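PDB 2FFG: ykuJ from Bacillus subtilis, which is of unknown function but belongs to the DUF1797 family and folds as a four-stranded antiparallel sheet with two helices, here as a dimer. Local coordinates for residues I8-S13 / M25-E30; T17-N22 / V39-K44. All coordinates share one frame; numbering follows the deposited sequence.

Contact 1: I8-S13 / M25-E30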
loop_
_atom_site.group_PDB
_atom_site.type_symbol
_atom_site.label_atom_id
_atom_site.label_comp_id
_atom_site.label_asym_id
_atom_site.label_seq_id
_atom_site.Cartn_x
_atom_site.Cartn_y
_atom_site.Cartn_z
ATOM N N ILE A 8 9.672 4.291 -4.931
ATOM C CA ILE A 8 9.441 4.071 -6.343
ATOM C C ILE A 8 8.518 2.881 -6.540
ATOM O O ILE A 8 7.617 2.915 -7.369
ATOM C CB ILE A 8 10.776 3.817 -7.069
ATOM C CG1 ILE A 8 11.675 5.053 -6.930
ATOM C CG2 ILE A 8 10.514 3.461 -8.528
ATOM C CD1 ILE A 8 13.134 4.833 -7.323
ATOM N N THR A 9 8.747 1.827 -5.770
ATOM C CA THR A 9 7.915 0.642 -5.871
ATOM C C THR A 9 6.469 1.041 -5.601
ATOM O O THR A 9 5.568 0.755 -6.397
ATOM C CB THR A 9 8.338 -0.432 -4.852
ATOM O OG1 THR A 9 9.720 -0.752 -5.040
ATOM C CG2 THR A 9 7.515 -1.699 -5.055
ATOM N N ARG A 10 6.261 1.730 -4.487
ATOM C CA ARG A 10 4.929 2.162 -4.104
ATOM C C ARG A 10 4.248 3.026 -5.168
ATOM O O ARG A 10 3.031 2.955 -5.355
ATOM C CB ARG A 10 5.001 2.907 -2.772
ATOM C CG ARG A 10 5.322 2.007 -1.582
ATOM C CD ARG A 10 5.592 2.836 -0.326
ATOM N NE ARG A 10 5.695 2.018 0.882
ATOM C CZ ARG A 10 6.710 1.211 1.170
ATOM N NH1 ARG A 10 7.736 1.097 0.342
ATOM N NH2 ARG A 10 6.696 0.510 2.295
ATOM N N LEU A 11 5.030 3.846 -5.863
ATOM C CA LEU A 11 4.469 4.703 -6.891
ATOM C C LEU A 11 4.153 3.909 -8.148
ATOM O O LEU A 11 3.266 4.275 -8.907
ATOM C CB LEU A 11 5.423 5.856 -7.220
ATOM C CG LEU A 11 5.669 6.862 -6.087
ATOM C CD1 LEU A 11 6.573 7.983 -6.576
ATOM C CD2 LEU A 11 4.352 7.430 -5.606
ATOM N N GLN A 12 4.875 2.817 -8.362
ATOM C CA GLN A 12 4.639 1.986 -9.533
ATOM C C GLN A 12 3.348 1.218 -9.352
ATOM O O GLN A 12 2.542 1.118 -10.283
ATOM C CB GLN A 12 5.799 1.022 -9.750
ATOM C CG GLN A 12 7.096 1.709 -10.121
ATOM C CD GLN A 12 8.245 0.733 -10.217
ATOM O OE1 GLN A 12 8.413 -0.137 -9.355
ATOM N NE2 GLN A 12 9.051 0.874 -11.258
ATOM N N SER A 13 3.144 0.681 -8.151
ATOM C CA SER A 13 1.922 -0.060 -7.872
ATOM C C SER A 13 0.754 0.911 -7.772
ATOM O O SER A 13 -0.392 0.535 -8.007
ATOM C CB SER A 13 2.057 -0.880 -6.580
ATOM O OG SER A 13 2.381 -0.065 -5.473
HETATM N N MSE A 25 -5.969 7.659 -8.271
HETATM C CA MSE A 25 -5.720 6.980 -7.012
HETATM C C MSE A 25 -4.638 7.754 -6.266
HETATM O O MSE A 25 -3.810 8.417 -6.885
HETATM C CB MSE A 25 -5.274 5.541 -7.263
HETATM C CG MSE A 25 -5.868 4.547 -6.277
HETATM SE SE MSE A 25 -7.767 4.229 -6.576
HETATM C CE MSE A 25 -7.610 2.472 -7.370
ATOM N N GLN A 26 -4.641 7.664 -4.941
ATOM C CA GLN A 26 -3.670 8.398 -4.147
ATOM C C GLN A 26 -3.225 7.654 -2.894
ATOM O O GLN A 26 -3.891 6.730 -2.445
ATOM C CB GLN A 26 -4.282 9.731 -3.736
ATOM C CG GLN A 26 -5.619 9.551 -3.053
ATOM C CD GLN A 26 -6.160 10.832 -2.471
ATOM O OE1 GLN A 26 -5.526 11.451 -1.618
ATOM N NE2 GLN A 26 -7.345 11.239 -2.924
ATOM N N ARG A 27 -2.085 8.065 -2.343
ATOM C CA ARG A 27 -1.570 7.489 -1.107
ATOM C C ARG A 27 -0.728 8.522 -0.355
ATOM O O ARG A 27 -0.320 9.547 -0.913
ATOM C CB ARG A 27 -0.759 6.215 -1.371
ATOM C CG ARG A 27 0.609 6.407 -1.990
ATOM C CD ARG A 27 1.158 5.073 -2.453
ATOM N NE ARG A 27 1.524 4.173 -1.355
ATOM C CZ ARG A 27 1.709 2.855 -1.487
ATOM N NH1 ARG A 27 1.558 2.264 -2.674
ATOM N NH2 ARG A 27 2.059 2.122 -0.434
ATOM N N TYR A 28 -0.494 8.250 0.923
ATOM C CA TYR A 28 0.269 9.142 1.777
ATOM C C TYR A 28 1.643 8.579 2.052
ATOM O O TYR A 28 1.891 7.388 1.913
ATOM C CB TYR A 28 -0.420 9.319 3.131
ATOM C CG TYR A 28 -1.730 10.040 3.081
ATOM C CD1 TYR A 28 -1.779 11.430 3.039
ATOM C CD2 TYR A 28 -2.935 9.336 3.057
ATOM C CE1 TYR A 28 -2.996 12.112 2.974
ATOM C CE2 TYR A 28 -4.169 10.011 2.992
ATOM C CZ TYR A 28 -4.186 11.398 2.951
ATOM O OH TYR A 28 -5.386 12.073 2.886
ATOM N N PHE A 29 2.539 9.468 2.438
ATOM C CA PHE A 29 3.875 9.083 2.824
ATOM C C PHE A 29 4.008 9.805 4.134
ATOM O O PHE A 29 3.921 11.031 4.186
ATOM C CB PHE A 29 4.926 9.577 1.834
ATOM C CG PHE A 29 4.945 8.806 0.559
ATOM C CD1 PHE A 29 4.035 9.089 -0.453
ATOM C CD2 PHE A 29 5.832 7.750 0.390
ATOM C CE1 PHE A 29 4.006 8.327 -1.617
ATOM C CE2 PHE A 29 5.814 6.979 -0.767
ATOM C CZ PHE A 29 4.901 7.265 -1.772
ATOM N N GLU A 30 4.167 9.047 5.203
ATOM C CA GLU A 30 4.308 9.649 6.504
ATOM C C GLU A 30 5.614 9.257 7.157
ATOM O O GLU A 30 6.227 8.249 6.808
ATOM C CB GLU A 30 3.122 9.272 7.392
ATOM C CG GLU A 30 2.767 7.811 7.406
ATOM C CD GLU A 30 1.553 7.518 8.285
ATOM O OE1 GLU A 30 0.447 8.028 7.992
ATOM O OE2 GLU A 30 1.711 6.773 9.278
#
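This is a helix-on-strand packing in which Arg-10 of helix 3-21 and Arg-27 of the first strand of the sheet meet at the interface with the second subunit. The helix segment 8-13 runs nearly antiparallel to strand segment 25-30, at 161°, with 9.9 Å between their axes. Arg-10 lays its aliphatic stem on the Arg-27 guanidinium: CB of Arg-10 sits 3.4 Å above that plane, over its centre. The two side chains cross at about a right angle, and their guanidinium planes are 62° apart. A bend at chi3 (-70°) turns the end of Arg-27 toward Arg-10 O and Ser-13 OG. Its NH1 comes to 3.1 Å from Arg-10 O. The same carbonyl accepts a hydrogen bond from Ser-13 OG (3.1 Å), which approaches from above the carbonyl plane. Next to the arginines the contact is apolar. Leu-11 CD2 reaches the edge of the Phe-29 ring, 3.9 Å from CZ. Arg-10 NE lies 3.9 Å from Arg-27 NH2, and both form salt bridges with OE1 of Glu-16 of the second subunit. Gly-6 O takes a hydrogen bond from Arg-10 NH1. The shared carboxylate oxygen probably lets the two bases sit this close and ties the contact to dimer assembly.

Contact 2: T17-N22 / V39-K44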
loop_
_atom_site.group_PDB
_atom_site.type_symbol
_atom_site.label_atom_id
_atom_site.label_comp_id
_atom_site.label_asym_id
_atom_site.label_seq_id
_atom_site.Cartn_x
_atom_site.Cartn_y
_atom_site.Cartn_z
ATOM N N THR A 17 -2.363 0.365 -10.141
ATOM C CA THR A 17 -3.697 0.217 -9.583
ATOM C C THR A 17 -4.671 1.248 -10.142
ATOM O O THR A 17 -5.868 0.988 -10.252
ATOM C CB THR A 17 -3.650 0.330 -8.052
ATOM O OG1 THR A 17 -2.791 -0.694 -7.532
ATOM C CG2 THR A 17 -5.034 0.168 -7.459
ATOM N N ALA A 18 -4.155 2.413 -10.513
ATOM C CA ALA A 18 -4.993 3.466 -11.061
ATOM C C ALA A 18 -5.442 3.183 -12.495
ATOM O O ALA A 18 -6.559 3.533 -12.884
ATOM C CB ALA A 18 -4.255 4.784 -11.008
ATOM N N GLU A 19 -4.575 2.560 -13.286
ATOM C CA GLU A 19 -4.912 2.256 -14.669
ATOM C C GLU A 19 -6.014 1.201 -14.734
ATOM O O GLU A 19 -6.950 1.311 -15.527
ATOM C CB GLU A 19 -3.664 1.781 -15.422
ATOM C CG GLU A 19 -2.564 2.844 -15.527
ATOM C CD GLU A 19 -2.838 3.903 -16.588
ATOM O OE1 GLU A 19 -4.009 4.112 -16.953
ATOM O OE2 GLU A 19 -1.873 4.544 -17.053
ATOM N N ALA A 20 -5.902 0.195 -13.877
ATOM C CA ALA A 20 -6.879 -0.888 -13.813
ATOM C C ALA A 20 -8.242 -0.414 -13.301
ATOM O O ALA A 20 -9.283 -0.761 -13.859
ATOM C CB ALA A 20 -6.351 -2.009 -12.925
ATOM N N ALA A 21 -8.234 0.372 -12.234
ATOM C CA ALA A 21 -9.470 0.882 -11.661
ATOM C C ALA A 21 -10.039 1.965 -12.568
ATOM O O ALA A 21 -11.175 2.411 -12.393
ATOM C CB ALA A 21 -9.201 1.455 -10.271
ATOM N N ASN A 22 -9.237 2.371 -13.545
ATOM C CA ASN A 22 -9.623 3.415 -14.478
ATOM C C ASN A 22 -10.113 4.662 -13.763
ATOM O O ASN A 22 -11.111 5.265 -14.156
ATOM C CB ASN A 22 -10.689 2.908 -15.449
ATOM C CG ASN A 22 -10.118 2.594 -16.824
ATOM O OD1 ASN A 22 -9.676 3.489 -17.544
ATOM N ND2 ASN A 22 -10.113 1.319 -17.186
ATOM N N VAL A 39 0.407 11.518 -2.788
ATOM C CA VAL A 39 0.587 11.584 -4.223
ATOM C C VAL A 39 -0.622 10.972 -4.911
ATOM O O VAL A 39 -1.123 9.930 -4.505
ATOM C CB VAL A 39 1.886 10.850 -4.669
ATOM C CG1 VAL A 39 1.863 9.412 -4.185
ATOM C CG2 VAL A 39 2.022 10.890 -6.192
ATOM N N LYS A 40 -1.100 11.647 -5.944
ATOM C CA LYS A 40 -2.244 11.171 -6.699
ATOM C C LYS A 40 -1.808 10.952 -8.146
ATOM O O LYS A 40 -1.121 11.794 -8.742
ATOM C CB LYS A 40 -3.369 12.198 -6.626
ATOM C CG LYS A 40 -4.697 11.725 -7.167
ATOM C CD LYS A 40 -5.799 12.713 -6.794
ATOM C CE LYS A 40 -7.170 12.203 -7.206
ATOM N NZ LYS A 40 -8.255 13.133 -6.792
ATOM N N TYR A 41 -2.174 9.807 -8.701
ATOM C CA TYR A 41 -1.820 9.498 -10.075
ATOM C C TYR A 41 -3.004 9.679 -11.003
ATOM O O TYR A 41 -4.044 9.047 -10.810
ATOM C CB TYR A 41 -1.313 8.060 -10.201
ATOM C CG TYR A 41 -0.938 7.703 -11.619
ATOM C CD1 TYR A 41 0.197 8.252 -12.211
ATOM C CD2 TYR A 41 -1.724 6.840 -12.379
ATOM C CE1 TYR A 41 0.550 7.954 -13.525
ATOM C CE2 TYR A 41 -1.383 6.530 -13.706
ATOM C CZ TYR A 41 -0.241 7.093 -14.269
ATOM O OH TYR A 41 0.119 6.791 -15.564
ATOM N N PHE A 42 -2.851 10.546 -12.001
ATOM C CA PHE A 42 -3.914 10.776 -12.974
ATOM C C PHE A 42 -3.531 10.104 -14.284
ATOM O O PHE A 42 -2.548 10.486 -14.907
ATOM C CB PHE A 42 -4.115 12.271 -13.225
ATOM C CG PHE A 42 -4.560 13.037 -12.017
ATOM C CD1 PHE A 42 -3.649 13.416 -11.038
ATOM C CD2 PHE A 42 -5.896 13.368 -11.847
ATOM C CE1 PHE A 42 -4.068 14.113 -9.906
ATOM C CE2 PHE A 42 -6.325 14.066 -10.719
ATOM C CZ PHE A 42 -5.411 14.438 -9.749
ATOM N N GLU A 43 -4.295 9.097 -14.700
ATOM C CA GLU A 43 -3.999 8.410 -15.958
ATOM C C GLU A 43 -4.568 9.209 -17.119
ATOM O O GLU A 43 -4.833 8.671 -18.193
ATOM C CB GLU A 43 -4.581 7.002 -15.965
ATOM C CG GLU A 43 -6.085 6.951 -16.045
ATOM C CD GLU A 43 -6.652 5.900 -15.124
ATOM O OE1 GLU A 43 -6.485 6.042 -13.893
ATOM O OE2 GLU A 43 -7.255 4.935 -15.629
ATOM N N LYS A 44 -4.755 10.503 -16.870
ATOM C CA LYS A 44 -5.253 11.454 -17.855
ATOM C C LYS A 44 -3.977 11.965 -18.507
ATOM O O LYS A 44 -3.884 13.090 -19.005
ATOM C CB LYS A 44 -6.002 12.586 -17.155
ATOM C CG LYS A 44 -7.189 12.109 -16.325
ATOM C CD LYS A 44 -6.746 11.436 -15.035
ATOM C CE LYS A 44 -7.902 10.777 -14.302
ATOM N NZ LYS A 44 -8.335 9.532 -14.983
#
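A Schellman motif ends helix 3-21 here, and the end of strand 34-42 packs against it. Asn-22, with positive phi, is the C-prime residue; Glu-23 N bonds to Ala-18 O, and Asn-22 N bonds weakly to Glu-19 O. Ala-18 CB meets the edge of the Tyr-41 ring, 3.5 Å from CD2. Tyr-41 has CG anti to the backbone N (chi1 180°), which carries the ring past Ala-18 CB to the end of Glu-19. There Tyr-41 OH gives a weak hydrogen bond of 3.4 Å to Glu-19 OE2, near the ring plane. The carboxylate of Glu-19 is turned 69° from the ring. Gln-46 NE2 adds a weak hydrogen bond to Glu-19 OE2. With an alanine here instead of Glu-19, Tyr-41 OH and Gln-46 NE2 would probably both lose the oxygen they share. Glu-43 is poorly ordered; its OE1 is modelled 2.7 Å from Ala-18 O. It slides past Glu-19 in the opposite direction, with Glu-19 OE1 3.6 Å from Glu-43 OE2, so these like charges probably disfavour each other. Tyr-41 also packs on Leu-14 and Gln-15 of the helix and meets the ring of Phe-48 on strand 47-54, while its backbone pairs with Met-25 on strand 25-31.

In the fold
Both contacts dock helix 3-21 on the same antiparallel sheet. Contact 1 uses the middle of the helix and strand 25-31, one of the two outermost strands within the chain. Contact 2 uses the helix end and the neighbouring strand 34-42. Their centres are about 11 Å apart, and the backbones of the two strands join them, with a probable hydrogen bond of 2.8 Å between Met-25 O and Tyr-41 N. Contact 1 lies nearer the chain centre, about 6 Å from it against about 12 Å. Each has a buried apolar part beside a polar one. In contact 1 the polar part is basic and meets an acid of the second subunit. In contact 2 it is acidic, and no other chain of the assembly touches its segments.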